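Long-range contacts in salt-tolerant glutaminase (PDB 3IF5), which probably catalyses the hydrolysis of L-glutamine to L-glutamate and ammonium, and is known to bind L-glutamate: residues P4-L9 with R49-G54; A10-E15 with F39-A44; I28-E33 with W154-S159. All coordinates share one frame; numbering follows the deposited sequence.

Overall arrangement
Interactions 1 and 2 hold the same elements together: helix 4-16 lies along strand 50-54 in the first and reaches the neighbouring strand 40-44 with its next turns in the second. Their centres are 7 Å apart, and the backbone pairs His-51 with Leu-43 and Ala-53 with Ile-41 join them. Interaction 2 is buried, with apolar side chains and no hydrogen bond across it; interaction 1 is partly buried and adds a histidine ring that turns to the second subunit. Interaction 3 (28-33 with 154-159) lies about 31 Å from interaction 1, centre to centre. It joins two helices, is partly surface, sets methyl groups against hydroxyl, carbonyl and carboxylate oxygens, and borders the glutamate site.

Interaction 1: residues P4-L9 with R49-G54; sequences PIPDYL and RLHCAG
His-51 projects from strand 50-54 toward Ile-5 and Pro-6 of helix 4-16, which receive it. Its CB lies 3.5 Å from Ile-5 CG2, and Pro-6 CD is close by as well. One bond further, CG touches the same Ile-5 methyl. The ring then divides its contacts: CD2 comes within 3.5 Å of Ile-5 CG2, while ND1 is 3.7 Å from Pro-6 CD, which approaches obliquely. Ile-5 CB sits over one face, 4.2 Å from the ring centroid and 20° off the normal, a CH-pi contact displaced toward the rim. With CG anti to the carbonyl carbon (chi1 -47°), the imidazole stands against these two residues, and its far end, NE2, makes a hydrogen bond with Glu-341 of the second subunit.

The short axes pass within 6.8 Å of each other and their directions differ by 28°, so the helix runs nearly along the strand. This is helix-on-sheet packing in the glutaminase domain, whose family belongs to the beta-lactamase clan: helix 4-16 covers a face of a five-stranded antiparallel sheet, here over strand 50-54, the outermost on this side within the chain. Helix 201-212 meets Leu-50 and Cys-52 on the other face.

Further along, Leu-9 lies across the strand backbone. Its CD1 is 3.5 Å from His-51 O, a carbonyl that already pairs with the backbone of Leu-43, and also rests near Cys-52 CA. The chain of Leu-9 starts with CG beside the backbone N and continues extended, which carries that methyl over the peptide between His-51 and Cys-52. At the strand's next inward position, Ala-53 CB meets Leu-9 CB at 3.7 Å; the same methyl also lies 3.7 Å from Leu-9 C.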
loop_
_atom_site.group_PDB
_atom_site.type_symbol
_atom_site.label_atom_id
_atom_site.label_comp_id
_atom_site.label_asym_id
_atom_site.label_seq_id
_atom_site.Cartn_x
_atom_site.Cartn_y
_atom_site.Cartn_z
ATOM N N PRO A 4 -9.000 9.803 -23.399
ATOM C CA PRO A 4 -7.559 9.686 -23.648
ATOM C C PRO A 4 -6.795 8.468 -23.123
ATOM O O PRO A 4 -5.764 8.109 -23.693
ATOM C CB PRO A 4 -7.003 11.005 -23.104
ATOM C CG PRO A 4 -7.972 11.371 -22.035
ATOM C CD PRO A 4 -9.304 11.034 -22.652
ATOM N N ILE A 5 -7.282 7.825 -22.058
ATOM C CA ILE A 5 -6.569 6.664 -21.506
ATOM C C ILE A 5 -6.417 5.504 -22.488
ATOM O O ILE A 5 -5.313 5.004 -22.685
ATOM C CB ILE A 5 -7.228 6.136 -20.189
ATOM C CG1 ILE A 5 -6.759 6.965 -18.990
ATOM C CG2 ILE A 5 -6.813 4.688 -19.937
ATOM C CD1 ILE A 5 -7.071 8.434 -19.083
ATOM N N PRO A 6 -7.514 5.053 -23.110
ATOM C CA PRO A 6 -7.332 3.940 -24.049
ATOM C C PRO A 6 -6.333 4.266 -25.160
ATOM O O PRO A 6 -5.714 3.369 -25.731
ATOM C CB PRO A 6 -8.757 3.653 -24.559
ATOM C CG PRO A 6 -9.551 4.878 -24.207
ATOM C CD PRO A 6 -8.940 5.381 -22.925
ATOM N N ASP A 7 -6.158 5.551 -25.456
ATOM C CA ASP A 7 -5.192 5.950 -26.471
ATOM C C ASP A 7 -3.790 5.889 -25.882
ATOM O O ASP A 7 -2.831 5.526 -26.570
ATOM C CB ASP A 7 -5.485 7.358 -26.993
ATOM C CG ASP A 7 -6.673 7.387 -27.919
ATOM O OD1 ASP A 7 -6.749 6.500 -28.790
ATOM O OD2 ASP A 7 -7.525 8.288 -27.786
ATOM N N TYR A 8 -3.659 6.253 -24.611
ATOM C CA TYR A 8 -2.358 6.179 -23.976
ATOM C C TYR A 8 -1.943 4.702 -23.999
ATOM O O TYR A 8 -0.802 4.368 -24.332
ATOM C CB TYR A 8 -2.421 6.675 -22.532
ATOM C CG TYR A 8 -1.270 6.179 -21.685
ATOM C CD1 TYR A 8 -0.039 6.835 -21.682
ATOM C CD2 TYR A 8 -1.397 5.008 -20.933
ATOM C CE1 TYR A 8 1.043 6.336 -20.948
ATOM C CE2 TYR A 8 -0.329 4.501 -20.204
ATOM C CZ TYR A 8 0.888 5.166 -20.216
ATOM O OH TYR A 8 1.940 4.648 -19.490
ATOM N N LEU A 9 -2.876 3.821 -23.658
ATOM C CA LEU A 9 -2.588 2.387 -23.654
ATOM C C LEU A 9 -2.170 1.913 -25.043
ATOM O O LEU A 9 -1.253 1.103 -25.178
ATOM C CB LEU A 9 -3.811 1.590 -23.182
ATOM C CG LEU A 9 -4.305 1.860 -21.760
ATOM C CD1 LEU A 9 -5.458 0.917 -21.438
ATOM C CD2 LEU A 9 -3.158 1.678 -20.774
ATOM N N ARG A 49 -15.585 1.484 -15.437
ATOM C CA ARG A 49 -15.089 1.767 -16.782
ATOM C C ARG A 49 -14.023 0.734 -17.129
ATOM O O ARG A 49 -13.392 0.159 -16.242
ATOM C CB ARG A 49 -14.496 3.176 -16.854
ATOM C CG ARG A 49 -15.467 4.285 -16.472
ATOM C CD ARG A 49 -14.768 5.635 -16.399
ATOM N NE ARG A 49 -15.476 6.578 -15.535
ATOM C CZ ARG A 49 -15.265 6.703 -14.231
ATOM N NH1 ARG A 49 -14.353 5.947 -13.639
ATOM N NH2 ARG A 49 -15.963 7.579 -13.521
ATOM N N LEU A 50 -13.832 0.493 -18.420
ATOM C CA LEU A 50 -12.844 -0.475 -18.866
ATOM C C LEU A 50 -12.099 0.042 -20.089
ATOM O O LEU A 50 -12.649 0.094 -21.186
ATOM C CB LEU A 50 -13.524 -1.806 -19.194
ATOM C CG LEU A 50 -12.657 -2.976 -19.671
ATOM C CD1 LEU A 50 -11.601 -3.316 -18.631
ATOM C CD2 LEU A 50 -13.540 -4.183 -19.921
ATOM N N HIS A 51 -10.844 0.434 -19.888
ATOM C CA HIS A 51 -10.009 0.937 -20.974
ATOM C C HIS A 51 -9.013 -0.144 -21.374
ATOM O O HIS A 51 -8.387 -0.768 -20.517
ATOM C CB HIS A 51 -9.230 2.171 -20.529
ATOM C CG HIS A 51 -10.056 3.194 -19.813
ATOM N ND1 HIS A 51 -11.146 3.813 -20.391
ATOM C CD2 HIS A 51 -9.924 3.737 -18.582
ATOM C CE1 HIS A 51 -11.642 4.696 -19.548
ATOM N NE2 HIS A 51 -10.921 4.673 -18.440
ATOM N N CYS A 52 -8.858 -0.358 -22.677
ATOM C CA CYS A 52 -7.923 -1.367 -23.152
ATOM C C CYS A 52 -7.315 -1.029 -24.509
ATOM O O CYS A 52 -7.661 -0.020 -25.125
ATOM C CB CYS A 52 -8.614 -2.727 -23.212
ATOM S SG CYS A 52 -10.134 -2.730 -24.151
ATOM N N ALA A 53 -6.400 -1.882 -24.953
ATOM C CA ALA A 53 -5.713 -1.704 -26.220
ATOM C C ALA A 53 -4.963 -2.990 -26.563
ATOM O O ALA A 53 -4.598 -3.760 -25.671
ATOM C CB ALA A 53 -4.738 -0.547 -26.115
ATOM N N GLY A 54 -4.739 -3.217 -27.853
ATOM C CA GLY A 54 -4.034 -4.407 -28.283
ATOM C C GLY A 54 -4.877 -5.661 -28.145
ATOM O O GLY A 54 -6.097 -5.598 -28.257
#

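Interaction 2: residues A10-E15 with F39-A44; sequences ASLVTE and FGIALA
Val-13 and Phe-39 mark the closest backbone approach, their CA atoms 6.9 Å apart, and from there the strand draws off, so that Leu-43 and Ala-44 make no contact with residues 10-15; Leu-43 meets Leu-9, one turn earlier. Phe-39 points at the helix from just before strand 40-44. A first torsion of -178° swings the ring away from its own N and onto the Val-13 backbone, where CE2 lies 3.9 Å from Val-13 CA, in an oblique approach. Val-13 spans Phe-39 and Ile-41: CG1 is 4.2 Å from Phe-39 CD2 and CG2 is 4.3 Å from Ile-41 CG1. Leu-12 meets the tip of Ile-41 at about a right angle, with CD1 to CD1 at 4.1 Å. Helix 289-302 flanks the same residues, touching Leu-12, Phe-39 and Ile-41. The contact thus belongs to the hydrophobic layer between the sheet and the two helices on this face.

No hydrogen bond crosses here. The polar groups find partners elsewhere: the strand backbone pairs with strands 50-54 and 273-278, and Ala-10 O accepts from Thr-14 N and OG1. Cohesion between these two segments probably rests on van der Waals contact and the exclusion of water.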
loop_
_atom_site.group_PDB
_atom_site.type_symbol
_atom_site.label_atom_id
_atom_site.label_comp_id
_atom_site.label_asym_id
_atom_site.label_seq_id
_atom_site.Cartn_x
_atom_site.Cartn_y
_atom_site.Cartn_z
ATOM N N ALA A 10 -2.850 2.418 -26.071
ATOM C CA ALA A 10 -2.541 2.051 -27.447
ATOM C C ALA A 10 -1.101 2.438 -27.779
ATOM O O ALA A 10 -0.411 1.720 -28.497
ATOM C CB ALA A 10 -3.502 2.740 -28.410
ATOM N N SER A 11 -0.651 3.572 -27.254
ATOM C CA SER A 11 0.713 4.023 -27.493
ATOM C C SER A 11 1.700 3.062 -26.854
ATOM O O SER A 11 2.694 2.679 -27.477
ATOM C CB SER A 11 0.932 5.424 -26.921
ATOM O OG SER A 11 0.132 6.375 -27.594
ATOM N N LEU A 12 1.435 2.679 -25.607
ATOM C CA LEU A 12 2.310 1.750 -24.899
ATOM C C LEU A 12 2.455 0.468 -25.699
ATOM O O LEU A 12 3.547 -0.086 -25.800
ATOM C CB LEU A 12 1.747 1.407 -23.521
ATOM C CG LEU A 12 2.352 2.116 -22.314
ATOM C CD1 LEU A 12 1.872 1.416 -21.057
ATOM C CD2 LEU A 12 3.871 2.081 -22.386
ATOM N N VAL A 13 1.343 -0.003 -26.253
ATOM C CA VAL A 13 1.355 -1.223 -27.037
ATOM C C VAL A 13 2.295 -1.089 -28.225
ATOM O O VAL A 13 3.023 -2.032 -28.556
ATOM C CB VAL A 13 -0.054 -1.568 -27.548
ATOM C CG1 VAL A 13 0.015 -2.712 -28.554
ATOM C CG2 VAL A 13 -0.933 -1.961 -26.376
ATOM N N THR A 14 2.280 0.085 -28.854
ATOM C CA THR A 14 3.125 0.351 -30.011
ATOM C C THR A 14 4.589 0.565 -29.612
ATOM O O THR A 14 5.497 0.095 -30.294
ATOM C CB THR A 14 2.617 1.599 -30.779
ATOM O OG1 THR A 14 1.258 1.395 -31.178
ATOM C CG2 THR A 14 3.471 1.852 -32.019
ATOM N N GLU A 15 4.809 1.274 -28.508
ATOM C CA GLU A 15 6.157 1.534 -28.035
ATOM C C GLU A 15 6.814 0.259 -27.522
ATOM O O GLU A 15 7.822 -0.198 -28.062
ATOM C CB GLU A 15 6.140 2.576 -26.917
ATOM C CG GLU A 15 7.536 3.029 -26.486
ATOM C CD GLU A 15 7.515 3.992 -25.310
ATOM O OE1 GLU A 15 6.467 4.638 -25.083
ATOM O OE2 GLU A 15 8.552 4.113 -24.619
ATOM N N PHE A 39 0.016 -8.905 -27.746
ATOM C CA PHE A 39 0.265 -8.011 -26.622
ATOM C C PHE A 39 -0.933 -7.114 -26.308
ATOM O O PHE A 39 -1.295 -6.249 -27.104
ATOM C CB PHE A 39 1.515 -7.173 -26.922
ATOM C CG PHE A 39 1.913 -6.230 -25.816
ATOM C CD1 PHE A 39 1.679 -6.554 -24.482
ATOM C CD2 PHE A 39 2.565 -5.036 -26.110
ATOM C CE1 PHE A 39 2.092 -5.698 -23.454
ATOM C CE2 PHE A 39 2.980 -4.181 -25.094
ATOM C CZ PHE A 39 2.741 -4.517 -23.760
ATOM N N GLY A 40 -1.541 -7.326 -25.143
ATOM C CA GLY A 40 -2.691 -6.532 -24.742
ATOM C C GLY A 40 -2.632 -5.974 -23.325
ATOM O O GLY A 40 -1.953 -6.523 -22.454
ATOM N N ILE A 41 -3.346 -4.873 -23.100
ATOM C CA ILE A 41 -3.395 -4.217 -21.794
ATOM C C ILE A 41 -4.822 -3.787 -21.503
ATOM O O ILE A 41 -5.554 -3.406 -22.410
ATOM C CB ILE A 41 -2.537 -2.941 -21.750
ATOM C CG1 ILE A 41 -1.121 -3.224 -22.235
ATOM C CG2 ILE A 41 -2.483 -2.415 -20.321
ATOM C CD1 ILE A 41 -0.170 -2.025 -22.099
ATOM N N ALA A 42 -5.213 -3.828 -20.237
ATOM C CA ALA A 42 -6.558 -3.424 -19.857
ATOM C C ALA A 42 -6.559 -2.874 -18.444
ATOM O O ALA A 42 -5.935 -3.450 -17.547
ATOM C CB ALA A 42 -7.519 -4.610 -19.962
ATOM N N LEU A 43 -7.246 -1.746 -18.258
ATOM C CA LEU A 43 -7.363 -1.116 -16.951
ATOM C C LEU A 43 -8.836 -1.007 -16.602
ATOM O O LEU A 43 -9.626 -0.488 -17.386
ATOM C CB LEU A 43 -6.775 0.294 -16.958
ATOM C CG LEU A 43 -5.349 0.529 -17.451
ATOM C CD1 LEU A 43 -4.950 1.950 -17.067
ATOM C CD2 LEU A 43 -4.389 -0.473 -16.834
ATOM N N ALA A 44 -9.212 -1.490 -15.425
ATOM C CA ALA A 44 -10.605 -1.398 -15.004
ATOM C C ALA A 44 -10.706 -0.436 -13.828
ATOM O O ALA A 44 -9.940 -0.533 -12.866
ATOM C CB ALA A 44 -11.135 -2.782 -14.620
#

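Interaction 3: residues I28-E33 with W154-S159; sequences IPVLAE and WETYES
Val-30 meets the carboxylate of Glu-155, the flat group that touches across this contact: OE2 lies 4.0 Å from Val-30 CG2, and the two side chains slide past each other in opposite directions. The other flat groups belong to the far flank of helix 154-159. There the Trp-154 edge is turned to a face of the Tyr-157 ring, with Trp-154 CZ3 3.7 Å above the Tyr-157 plane and over its centre, while Tyr-157 CD2 lies at the indole edge, in its plane. Tyr-157 also packs on helix 184-194, so this residue faces one of the domain's other helices.

Toward helix 29-32, the two methyls of Val-30 both reach Thr-156. OG1 is 3.8 Å from Val-30 CG2 and only slightly further from Val-30 CG1, and the side chains cross at about a right angle. With CG1 wedged between the backbone N and the carbonyl carbon (chi1 64°), Val-30 also presents that methyl to Ser-159 CB at 4.2 Å. The hydroxyl of Thr-156 is bonded to Asp-153 OD2, just ahead of the segment, and its contact with the valine methyls is van der Waals only.

Ile-28, at the N-cap position of helix 29-32, adds a second apolar side chain. Its CG2 lies 3.4 Å from Ser-159 O and 4.0 Å from Ser-159 CB, whereas CD1 only grazes the Thr-156 methyl. Its own carbonyl accepts from Ala-32 N, closing the first helical turn. No hydrogen bond spans the two segments.

The pairing borders the ligand pocket of the glutaminase domain. The side chain of Ile-28 is about 5 Å from that of Glu-160, which binds L-glutamate, and about 7 Å from that of Val-261, another glutamate-binding residue, on which Leu-31 packs; the two short helices thus form part of the surroundings of the glutamate site.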
loop_
_atom_site.group_PDB
_atom_site.type_symbol
_atom_site.label_atom_id
_atom_site.label_comp_id
_atom_site.label_asym_id
_atom_site.label_seq_id
_atom_site.Cartn_x
_atom_site.Cartn_y
_atom_site.Cartn_z
ATOM N N ILE A 28 6.253 -27.038 -21.941
ATOM C CA ILE A 28 5.209 -27.744 -22.690
ATOM C C ILE A 28 5.025 -27.118 -24.066
ATOM O O ILE A 28 5.197 -25.911 -24.241
ATOM C CB ILE A 28 3.842 -27.751 -21.972
ATOM C CG1 ILE A 28 3.550 -26.377 -21.373
ATOM C CG2 ILE A 28 3.807 -28.857 -20.932
ATOM C CD1 ILE A 28 2.160 -26.264 -20.785
ATOM N N PRO A 29 4.663 -27.937 -25.065
ATOM C CA PRO A 29 4.462 -27.467 -26.442
ATOM C C PRO A 29 3.403 -26.378 -26.613
ATOM O O PRO A 29 3.652 -25.354 -27.250
ATOM C CB PRO A 29 4.103 -28.750 -27.193
ATOM C CG PRO A 29 3.382 -29.554 -26.139
ATOM C CD PRO A 29 4.269 -29.350 -24.929
ATOM N N VAL A 30 2.225 -26.596 -26.039
ATOM C CA VAL A 30 1.136 -25.637 -26.148
ATOM C C VAL A 30 1.563 -24.222 -25.742
ATOM O O VAL A 30 1.121 -23.240 -26.338
ATOM C CB VAL A 30 -0.078 -26.093 -25.295
ATOM C CG1 VAL A 30 0.292 -26.112 -23.824
ATOM C CG2 VAL A 30 -1.270 -25.189 -25.557
ATOM N N LEU A 31 2.428 -24.118 -24.737
ATOM C CA LEU A 31 2.909 -22.814 -24.293
ATOM C C LEU A 31 4.138 -22.380 -25.083
ATOM O O LEU A 31 4.326 -21.196 -25.361
ATOM C CB LEU A 31 3.260 -22.843 -22.805
ATOM C CG LEU A 31 2.109 -22.831 -21.799
ATOM C CD1 LEU A 31 2.660 -22.790 -20.382
ATOM C CD2 LEU A 31 1.232 -21.619 -22.057
ATOM N N ALA A 32 4.970 -23.351 -25.441
ATOM C CA ALA A 32 6.196 -23.088 -26.190
ATOM C C ALA A 32 5.939 -22.616 -27.617
ATOM O O ALA A 32 6.588 -21.687 -28.098
ATOM C CB ALA A 32 7.069 -24.347 -26.204
ATOM N N GLU A 33 4.989 -23.253 -28.295
ATOM C CA GLU A 33 4.666 -22.896 -29.674
ATOM C C GLU A 33 3.624 -21.787 -29.807
ATOM O O GLU A 33 3.269 -21.394 -30.916
ATOM C CB GLU A 33 4.179 -24.134 -30.429
ATOM C CG GLU A 33 5.200 -25.255 -30.488
ATOM C CD GLU A 33 4.695 -26.468 -31.250
ATOM O OE1 GLU A 33 5.462 -27.447 -31.375
ATOM O OE2 GLU A 33 3.537 -26.438 -31.725
ATOM N N TRP A 154 -8.511 -27.859 -21.523
ATOM C CA TRP A 154 -8.005 -29.204 -21.323
ATOM C C TRP A 154 -6.775 -29.591 -22.136
ATOM O O TRP A 154 -6.042 -30.499 -21.743
ATOM C CB TRP A 154 -9.137 -30.201 -21.529
ATOM C CG TRP A 154 -10.250 -29.929 -20.571
ATOM C CD1 TRP A 154 -11.445 -29.340 -20.850
ATOM C CD2 TRP A 154 -10.227 -30.148 -19.151
ATOM N NE1 TRP A 154 -12.173 -29.175 -19.689
ATOM C CE2 TRP A 154 -11.449 -29.660 -18.637
ATOM C CE3 TRP A 154 -9.291 -30.705 -18.273
ATOM C CZ2 TRP A 154 -11.758 -29.712 -17.275
ATOM C CZ3 TRP A 154 -9.600 -30.757 -16.912
ATOM C CH2 TRP A 154 -10.823 -30.263 -16.430
ATOM N N GLU A 155 -6.525 -28.915 -23.251
ATOM C CA GLU A 155 -5.339 -29.250 -24.026
ATOM C C GLU A 155 -4.123 -28.919 -23.158
ATOM O O GLU A 155 -3.170 -29.695 -23.094
ATOM C CB GLU A 155 -5.277 -28.444 -25.325
ATOM C CG GLU A 155 -4.217 -28.939 -26.304
ATOM C CD GLU A 155 -3.977 -27.972 -27.462
ATOM O OE1 GLU A 155 -4.938 -27.284 -27.878
ATOM O OE2 GLU A 155 -2.833 -27.911 -27.963
ATOM N N THR A 156 -4.157 -27.765 -22.494
ATOM C CA THR A 156 -3.055 -27.348 -21.626
ATOM C C THR A 156 -2.981 -28.263 -20.407
ATOM O O THR A 156 -1.907 -28.696 -20.006
ATOM C CB THR A 156 -3.232 -25.897 -21.150
ATOM O OG1 THR A 156 -3.198 -25.023 -22.283
ATOM C CG2 THR A 156 -2.114 -25.507 -20.197
ATOM N N TYR A 157 -4.135 -28.551 -19.825
ATOM C CA TYR A 157 -4.215 -29.426 -18.668
ATOM C C TYR A 157 -3.456 -30.729 -18.927
ATOM O O TYR A 157 -2.568 -31.109 -18.158
ATOM C CB TYR A 157 -5.679 -29.741 -18.367
ATOM C CG TYR A 157 -5.865 -30.795 -17.305
ATOM C CD1 TYR A 157 -5.749 -30.481 -15.955
ATOM C CD2 TYR A 157 -6.136 -32.116 -17.652
ATOM C CE1 TYR A 157 -5.902 -31.463 -14.970
ATOM C CE2 TYR A 157 -6.287 -33.105 -16.684
ATOM C CZ TYR A 157 -6.171 -32.773 -15.348
ATOM O OH TYR A 157 -6.329 -33.754 -14.398
ATOM N N GLU A 158 -3.808 -31.405 -20.018
ATOM C CA GLU A 158 -3.180 -32.674 -20.374
ATOM C C GLU A 158 -1.693 -32.560 -20.649
ATOM O O GLU A 158 -0.912 -33.415 -20.236
ATOM C CB GLU A 158 -3.890 -33.287 -21.580
ATOM C CG GLU A 158 -5.338 -33.661 -21.293
ATOM C CD GLU A 158 -5.481 -34.640 -20.128
ATOM O OE1 GLU A 158 -4.968 -34.344 -19.027
ATOM O OE2 GLU A 158 -6.113 -35.703 -20.313
ATOM N N SER A 159 -1.296 -31.510 -21.353
ATOM C CA SER A 159 0.110 -31.316 -21.642
ATOM C C SER A 159 0.869 -31.137 -20.336
ATOM O O SER A 159 1.977 -31.652 -20.174
ATOM C CB SER A 159 0.313 -30.087 -22.516
ATOM O OG SER A 159 -0.124 -30.342 -23.835
#